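Local atomic coordinates of hypothetical 19.5 KDA protein IN emre-rus intergenic region (PDB entry 1FUX), a protein that is of unknown function but belongs to the phosphatidylethanolamine-binding protein family and is a bacterial homologue of a Raf kinase inhibitor protein. Residues 20-25 with 29-34; 36-41 with 122-127. All coordinates share one frame; numbering follows the deposited sequence.

Contact 1 (20-25 with 29-34); sequences HVFSGF and GGNTSP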
ATOM      1  N   HIS A  20      10.291  10.937  16.115  1.00 16.11           N
ATOM      2  CA  HIS A  20       9.348  10.144  15.316  1.00 17.38           C
ATOM      3  C   HIS A  20       9.426  10.348  13.821  1.00 16.99           C
ATOM      4  O   HIS A  20       8.492   9.944  13.083  1.00 14.70           O
ATOM      5  CB  HIS A  20       7.899  10.367  15.842  1.00 19.34           C
ATOM      6  CG  HIS A  20       7.887  10.367  17.346  1.00 20.71           C
ATOM      7  ND1 HIS A  20       8.155   9.301  18.155  1.00 20.55           N
ATOM      8  CD2 HIS A  20       7.663  11.426  18.186  1.00 20.90           C
ATOM      9  CE1 HIS A  20       8.115   9.675  19.427  1.00 22.24           C
ATOM     10  NE2 HIS A  20       7.793  10.960  19.472  1.00 19.47           N
ATOM     11  N   VAL A  21      10.504  10.904  13.306  1.00 15.80           N
ATOM     12  CA  VAL A  21      10.744  11.180  11.873  1.00 14.20           C
ATOM     13  C   VAL A  21      11.658  10.067  11.360  1.00 14.76           C
ATOM     14  O   VAL A  21      12.430   9.472  12.147  1.00 13.71           O
ATOM     15  CB  VAL A  21      11.391  12.570  11.768  1.00 14.47           C
ATOM     16  CG1 VAL A  21      11.984  12.947  10.406  1.00 16.65           C
ATOM     17  CG2 VAL A  21      10.355  13.605  12.161  1.00 17.49           C
ATOM     18  N   PHE A  22      11.399   9.623  10.138  1.00 13.64           N
ATOM     19  CA  PHE A  22      12.108   8.462   9.582  1.00 14.37           C
ATOM     20  C   PHE A  22      13.609   8.731   9.465  1.00 16.51           C
ATOM     21  O   PHE A  22      14.061   9.868   9.485  1.00 17.50           O
ATOM     22  CB  PHE A  22      11.519   8.225   8.176  1.00 13.54           C
ATOM     23  CG  PHE A  22      11.961   6.974   7.483  1.00 11.37           C
ATOM     24  CD1 PHE A  22      11.865   5.754   8.091  1.00 12.92           C
ATOM     25  CD2 PHE A  22      12.581   7.046   6.228  1.00 15.17           C
ATOM     26  CE1 PHE A  22      12.277   4.570   7.497  1.00 12.96           C
ATOM     27  CE2 PHE A  22      13.038   5.876   5.613  1.00 14.69           C
ATOM     28  CZ  PHE A  22      12.892   4.662   6.257  1.00 15.57           C
ATOM     29  N   SER A  23      14.387   7.660   9.337  1.00 20.46           N
ATOM     30  CA  SER A  23      15.839   7.827   9.120  1.00 24.11           C
ATOM     31  C   SER A  23      16.099   7.167   7.767  1.00 25.42           C
ATOM     32  O   SER A  23      16.066   5.953   7.665  1.00 26.72           O
ATOM     33  CB  SER A  23      16.617   7.192  10.255  1.00 25.78           C
ATOM     34  OG  SER A  23      18.018   7.185   9.955  1.00 28.11           O
ATOM     35  N   GLY A  24      16.237   7.925   6.702  1.00 25.83           N
ATOM     36  CA  GLY A  24      16.328   7.422   5.341  1.00 27.10           C
ATOM     37  C   GLY A  24      15.504   8.348   4.427  1.00 28.04           C
ATOM     38  O   GLY A  24      14.778   9.225   4.875  1.00 24.50           O
ATOM     39  N   PHE A  25      15.686   8.229   3.121  1.00 31.83           N
ATOM     40  CA  PHE A  25      15.085   9.097   2.113  1.00 33.00           C
ATOM     41  C   PHE A  25      15.404  10.562   2.364  1.00 33.82           C
ATOM     42  O   PHE A  25      14.556  11.461   2.256  1.00 35.18           O
ATOM     43  CB  PHE A  25      13.587   8.802   2.117  1.00 35.66           C
ATOM     44  CG  PHE A  25      13.077   7.434   1.794  1.00 36.40           C
ATOM     45  CD1 PHE A  25      13.856   6.286   1.767  1.00 38.33           C
ATOM     46  CD2 PHE A  25      11.720   7.262   1.550  1.00 37.12           C
ATOM     47  CE1 PHE A  25      13.329   5.047   1.464  1.00 38.20           C
ATOM     48  CE2 PHE A  25      11.172   6.030   1.237  1.00 36.40           C
ATOM     49  CZ  PHE A  25      11.976   4.915   1.191  1.00 37.02           C
ATOM     50  N   GLY A  29      15.761  11.582  11.242  1.00 21.79           N
ATOM     51  CA  GLY A  29      15.091  11.450  12.504  1.00 20.57           C
ATOM     52  C   GLY A  29      15.497  10.240  13.317  1.00 18.02           C
ATOM     53  O   GLY A  29      16.264   9.347  12.925  1.00 18.56           O
ATOM     54  N   GLY A  30      14.881  10.115  14.472  1.00 15.22           N
ATOM     55  CA  GLY A  30      15.114   9.050  15.430  1.00 15.54           C
ATOM     56  C   GLY A  30      14.411   7.747  15.064  1.00 16.32           C
ATOM     57  O   GLY A  30      14.690   6.699  15.649  1.00 14.80           O
ATOM     58  N   ASN A  31      13.462   7.811  14.138  1.00 14.01           N
ATOM     59  CA  ASN A  31      12.667   6.655  13.710  1.00 12.12           C
ATOM     60  C   ASN A  31      12.161   5.783  14.837  1.00 12.30           C
ATOM     61  O   ASN A  31      12.318   4.552  14.850  1.00 13.66           O
ATOM     62  CB  ASN A  31      13.516   5.910  12.647  1.00 12.85           C
ATOM     63  CG  ASN A  31      12.699   5.019  11.724  1.00 13.27           C
ATOM     64  OD1 ASN A  31      11.536   5.297  11.423  1.00 14.62           O
ATOM     65  ND2 ASN A  31      13.222   3.882  11.283  1.00 15.54           N
ATOM     66  N   THR A  32      11.582   6.400  15.890  1.00 10.35           N
ATOM     67  CA  THR A  32      11.093   5.660  17.046  1.00 11.91           C
ATOM     68  C   THR A  32       9.561   5.800  17.181  1.00 12.31           C
ATOM     69  O   THR A  32       9.144   6.932  17.043  1.00 13.06           O
ATOM     70  CB  THR A  32      11.688   6.286  18.335  1.00 13.91           C
ATOM     71  OG1 THR A  32      13.125   6.064  18.280  1.00 18.58           O
ATOM     72  CG2 THR A  32      11.224   5.610  19.609  1.00 16.97           C
ATOM     73  N   SER A  33       8.878   4.716  17.504  1.00 12.03           N
ATOM     74  CA  SER A  33       7.421   4.811  17.635  1.00 12.49           C
ATOM     75  C   SER A  33       7.106   5.469  18.974  1.00 12.25           C
ATOM     76  O   SER A  33       7.799   5.222  19.945  1.00 11.96           O
ATOM     77  CB  SER A  33       6.818   3.427  17.631  1.00 11.85           C
ATOM     78  OG  SER A  33       7.337   2.538  18.614  1.00 13.18           O
ATOM     79  N   PRO A  34       6.110   6.340  18.990  1.00 13.52           N
ATOM     80  CA  PRO A  34       5.668   6.913  20.273  1.00 13.33           C
ATOM     81  C   PRO A  34       4.893   5.940  21.127  1.00 14.51           C
ATOM     82  O   PRO A  34       4.267   4.969  20.664  1.00 15.72           O
ATOM     83  CB  PRO A  34       4.788   8.062  19.751  1.00 12.24           C
ATOM     84  CG  PRO A  34       4.095   7.411  18.580  1.00 11.13           C
ATOM     85  CD  PRO A  34       5.256   6.750  17.833  1.00 12.08           C
TER
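H20 meets the 29-34 segment with two different parts of its imidazole. At the ring edge, ND1 donates to the carbonyl O of T32 at 2.8 Å, with an N-H...O angle of 163° and the acceptor close to the ring plane. Over one face lies P34, whose CB stands 4.1 Å from the H20 ring centroid in a CH-pi contact, the two side chains crossing obliquely. With chi1 -42° CG swings to the backbone N side, and chi2 -67° turns the ring so that ND1 faces T32 O.

Further along, the backbones take over. V21 O accepts from N31 N at 2.8 Å, and F22 O accepts from G29 N at 3.0 Å, continuing the pairing of the small hairpin 23-24/27-28 into an irregular turn that leads to strand 36-39 of the PEBP-family domain. The CA of G29 also makes a C-H...O contact with V21 O. N31 and F22 lie side by side and point the same way; the amide is turned almost perpendicular to the phenyl ring, and OD1 of N31 reaches the ring edge at CD1 of F22, 3.4 Å away. That same OD1 is hydrogen-bonded to G108 N, and N31 ND2 to Y103 OH, while the F22 ring stacks with F101. Within the second segment, T32 OG1 donates to G30 O from above the carbonyl plane.

The polar groups of this turn are thus matched mostly to main-chain atoms. With ND1 of H20 acting as donor, the bond to T32 O fixes the rotation of the buried imidazole, and the bonds to G108 N and Y103 OH fix the N31 amide nearly perpendicular to the F22 ring.

Contact 2 (36-41 with 122-127); sequences LTWSGV and FKVWAL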
ATOM      1  N   LEU A  36       1.737   4.725  23.417  1.00 15.51           N
ATOM      2  CA  LEU A  36       0.279   4.793  23.289  1.00 14.09           C
ATOM      3  C   LEU A  36      -0.349   4.015  24.452  1.00 14.46           C
ATOM      4  O   LEU A  36       0.046   2.899  24.788  1.00 13.77           O
ATOM      5  CB  LEU A  36      -0.236   4.115  21.986  1.00 14.86           C
ATOM      6  CG  LEU A  36       0.288   4.779  20.695  1.00 15.40           C
ATOM      7  CD1 LEU A  36       0.089   3.895  19.452  1.00 16.76           C
ATOM      8  CD2 LEU A  36      -0.351   6.139  20.445  1.00 13.59           C
ATOM      9  N   THR A  37      -1.356   4.634  25.080  1.00 14.94           N
ATOM     10  CA  THR A  37      -2.052   3.928  26.159  1.00 15.58           C
ATOM     11  C   THR A  37      -3.585   4.037  25.849  1.00 13.75           C
ATOM     12  O   THR A  37      -4.027   5.170  25.750  1.00 16.27           O
ATOM     13  CB  THR A  37      -1.838   4.620  27.523  1.00 19.10           C
ATOM     14  OG1 THR A  37      -0.423   4.786  27.731  1.00 20.87           O
ATOM     15  CG2 THR A  37      -2.443   3.789  28.664  1.00 16.57           C
ATOM     16  N   TRP A  38      -4.212   2.925  25.788  1.00 14.27           N
ATOM     17  CA  TRP A  38      -5.658   2.981  25.503  1.00 18.99           C
ATOM     18  C   TRP A  38      -6.516   2.559  26.683  1.00 19.24           C
ATOM     19  O   TRP A  38      -6.119   1.755  27.544  1.00 22.20           O
ATOM     20  CB  TRP A  38      -5.918   2.134  24.268  1.00 15.76           C
ATOM     21  CG  TRP A  38      -5.393   0.751  24.211  1.00 14.53           C
ATOM     22  CD1 TRP A  38      -6.044  -0.390  24.539  1.00 15.12           C
ATOM     23  CD2 TRP A  38      -4.095   0.318  23.734  1.00 15.34           C
ATOM     24  NE1 TRP A  38      -5.289  -1.502  24.295  1.00 16.17           N
ATOM     25  CE2 TRP A  38      -4.065  -1.070  23.790  1.00 16.16           C
ATOM     26  CE3 TRP A  38      -2.963   1.009  23.245  1.00 16.60           C
ATOM     27  CZ2 TRP A  38      -2.965  -1.866  23.412  1.00 16.35           C
ATOM     28  CZ3 TRP A  38      -1.868   0.221  22.866  1.00 14.53           C
ATOM     29  CH2 TRP A  38      -1.857  -1.192  22.947  1.00 14.71           C
ATOM     30  N   SER A  39      -7.765   3.009  26.614  1.00 20.21           N
ATOM     31  CA  SER A  39      -8.719   2.709  27.682  1.00 21.58           C
ATOM     32  C   SER A  39     -10.123   2.656  27.104  1.00 24.11           C
ATOM     33  O   SER A  39     -10.368   2.904  25.910  1.00 21.57           O
ATOM     34  CB  SER A  39      -8.648   3.802  28.751  1.00 20.98           C
ATOM     35  OG  SER A  39      -9.294   4.978  28.216  1.00 22.46           O
ATOM     36  N   GLY A  40     -11.094   2.354  27.972  1.00 24.42           N
ATOM     37  CA  GLY A  40     -12.460   2.234  27.413  1.00 23.75           C
ATOM     38  C   GLY A  40     -12.495   0.947  26.616  1.00 24.58           C
ATOM     39  O   GLY A  40     -13.350   0.825  25.725  1.00 25.87           O
ATOM     40  N   VAL A  41     -11.685  -0.075  26.876  1.00 24.64           N
ATOM     41  CA  VAL A  41     -11.757  -1.236  26.022  1.00 26.91           C
ATOM     42  C   VAL A  41     -13.184  -1.802  26.014  1.00 28.63           C
ATOM     43  O   VAL A  41     -13.790  -2.026  27.043  1.00 24.68           O
ATOM     44  CB  VAL A  41     -10.726  -2.337  26.073  1.00 28.08           C
ATOM     45  CG1 VAL A  41      -9.428  -1.885  26.723  1.00 27.32           C
ATOM     46  CG2 VAL A  41     -11.185  -3.697  26.512  1.00 28.99           C
ATOM     47  N   PHE A 122      -2.482   7.771  13.834  1.00 13.66           N
ATOM     48  CA  PHE A 122      -2.026   6.726  14.747  1.00 12.27           C
ATOM     49  C   PHE A 122      -3.331   6.170  15.320  1.00 15.37           C
ATOM     50  O   PHE A 122      -4.019   6.862  16.084  1.00 16.48           O
ATOM     51  CB  PHE A 122      -1.155   7.246  15.901  1.00 14.23           C
ATOM     52  CG  PHE A 122       0.257   7.589  15.500  1.00 12.87           C
ATOM     53  CD1 PHE A 122       0.537   8.695  14.693  1.00 14.70           C
ATOM     54  CD2 PHE A 122       1.273   6.778  15.958  1.00 14.84           C
ATOM     55  CE1 PHE A 122       1.865   8.953  14.343  1.00 14.64           C
ATOM     56  CE2 PHE A 122       2.598   7.029  15.611  1.00 12.46           C
ATOM     57  CZ  PHE A 122       2.862   8.140  14.820  1.00 13.28           C
ATOM     58  N   LYS A 123      -3.629   4.928  14.982  1.00 15.37           N
ATOM     59  CA  LYS A 123      -4.915   4.359  15.342  1.00 17.08           C
ATOM     60  C   LYS A 123      -4.822   3.036  16.064  1.00 16.19           C
ATOM     61  O   LYS A 123      -4.090   2.114  15.707  1.00 15.56           O
ATOM     62  CB  LYS A 123      -5.641   4.166  13.979  1.00 15.74           C
ATOM     63  CG  LYS A 123      -7.039   3.517  14.028  1.00 20.38           C
ATOM     64  CD  LYS A 123      -7.664   3.961  12.687  1.00 22.29           C
ATOM     65  CE  LYS A 123      -8.940   3.237  12.330  1.00 27.37           C
ATOM     66  NZ  LYS A 123      -9.311   3.559  10.900  1.00 27.08           N
ATOM     67  N   VAL A 124      -5.549   2.923  17.211  1.00 14.47           N
ATOM     68  CA  VAL A 124      -5.594   1.666  17.906  1.00 14.39           C
ATOM     69  C   VAL A 124      -6.934   0.983  17.638  1.00 14.61           C
ATOM     70  O   VAL A 124      -7.972   1.654  17.642  1.00 16.36           O
ATOM     71  CB  VAL A 124      -5.473   1.887  19.462  1.00 17.42           C
ATOM     72  CG1 VAL A 124      -5.346   0.501  20.059  1.00 16.29           C
ATOM     73  CG2 VAL A 124      -4.246   2.754  19.703  1.00 18.84           C
ATOM     74  N   TRP A 125      -6.949  -0.299  17.417  1.00 15.20           N
ATOM     75  CA  TRP A 125      -8.077  -1.128  17.097  1.00 17.55           C
ATOM     76  C   TRP A 125      -8.352  -2.182  18.170  1.00 16.97           C
ATOM     77  O   TRP A 125      -7.430  -2.902  18.548  1.00 20.23           O
ATOM     78  CB  TRP A 125      -7.872  -1.960  15.810  1.00 17.49           C
ATOM     79  CG  TRP A 125      -7.410  -1.157  14.632  1.00 19.03           C
ATOM     80  CD1 TRP A 125      -6.236  -0.455  14.515  1.00 17.21           C
ATOM     81  CD2 TRP A 125      -8.078  -1.017  13.364  1.00 18.49           C
ATOM     82  NE1 TRP A 125      -6.146   0.165  13.278  1.00 16.36           N
ATOM     83  CE2 TRP A 125      -7.246  -0.215  12.546  1.00 18.86           C
ATOM     84  CE3 TRP A 125      -9.284  -1.525  12.873  1.00 17.93           C
ATOM     85  CZ2 TRP A 125      -7.613   0.097  11.240  1.00 20.29           C
ATOM     86  CZ3 TRP A 125      -9.644  -1.188  11.580  1.00 19.56           C
ATOM     87  CH2 TRP A 125      -8.808  -0.408  10.793  1.00 19.73           C
ATOM     88  N   ALA A 126      -9.608  -2.294  18.561  1.00 17.84           N
ATOM     89  CA  ALA A 126     -10.099  -3.319  19.470  1.00 19.35           C
ATOM     90  C   ALA A 126     -10.758  -4.364  18.563  1.00 21.06           C
ATOM     91  O   ALA A 126     -11.700  -4.017  17.824  1.00 21.24           O
ATOM     92  CB  ALA A 126     -11.149  -2.858  20.462  1.00 19.98           C
ATOM     93  N   LEU A 127     -10.246  -5.571  18.548  1.00 19.63           N
ATOM     94  CA  LEU A 127     -10.782  -6.563  17.627  1.00 23.54           C
ATOM     95  C   LEU A 127     -11.512  -7.710  18.323  1.00 27.14           C
ATOM     96  O   LEU A 127     -11.145  -8.154  19.424  1.00 26.06           O
ATOM     97  CB  LEU A 127      -9.626  -7.127  16.813  1.00 22.18           C
ATOM     98  CG  LEU A 127      -8.698  -6.070  16.179  1.00 23.60           C
ATOM     99  CD1 LEU A 127      -7.412  -6.735  15.727  1.00 23.02           C
ATOM    100  CD2 LEU A 127      -9.404  -5.324  15.069  1.00 22.31           C
TER
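W38 has its CG between the backbone N and the carbonyl carbon (chi1 51°), and with chi2 at 95° the indole is turned so that one face looks at V124. On the facing strand V124 places CG1 anti to its own backbone N (chi1 -173°), which leaves CG2 beside that nitrogen. CG1 lies over the indole, coming to 3.9 Å from CD2 of W38. Measured to the centroid of the six-membered ring, the methyl is 4.2 Å away and 22° off the ring normal, a CH-pi contact made over the face but displaced toward the rim, near the ring fusion. CG2 of V124 lies beside it, 4.2 Å from W38 CE3 and a looser 4.5 Å from L36 CD1.

The valine and tryptophan side chains cross at about a right angle. No hydrogen bond joins the two segments: their nearest CA atoms, those of W38 and V124, are 7.7 Å apart, so side chains alone bridge the gap. L36, W38 and V124 all direct their CB atoms toward the opposing segment and are all buried: side chains from a three-stranded and a five-stranded sheet pack face to face here in the PEBP-family beta fold.

Strand 36-39 is the middle one of the three-stranded antiparallel sheet, between 4-6 and 77-78, whereas 118-127 runs between 47-54 and 151-161 in the five-stranded sheet. The other face of the latter strand turns W125 onto L147 and N148 of helix 140-148. On the inner side, W38 also meets the ring of F48 from strand 47-54, and L36 packs on V50 of that strand and I157 of strand 151-161.

From the N terminus the chain passes strand 4-6 and enters contact 1, where 29-34 folds back on 20-25 with only three residues between them, a short local closure round hairpin 23-24/27-28. It then runs directly into strand 36-39, the first half of contact 2. That contact closes much later, after 80 intervening residues that include strands 47-54 and 63-72, when strand 118-127 returns. The two contacts follow in series, neither nesting nor crossing, with centres about 22 Å apart. They nevertheless touch, P34 CG lying 3.3 Å from F122 CE2, so the turn of 29-34 packs on strand 118-127 beside contact 2.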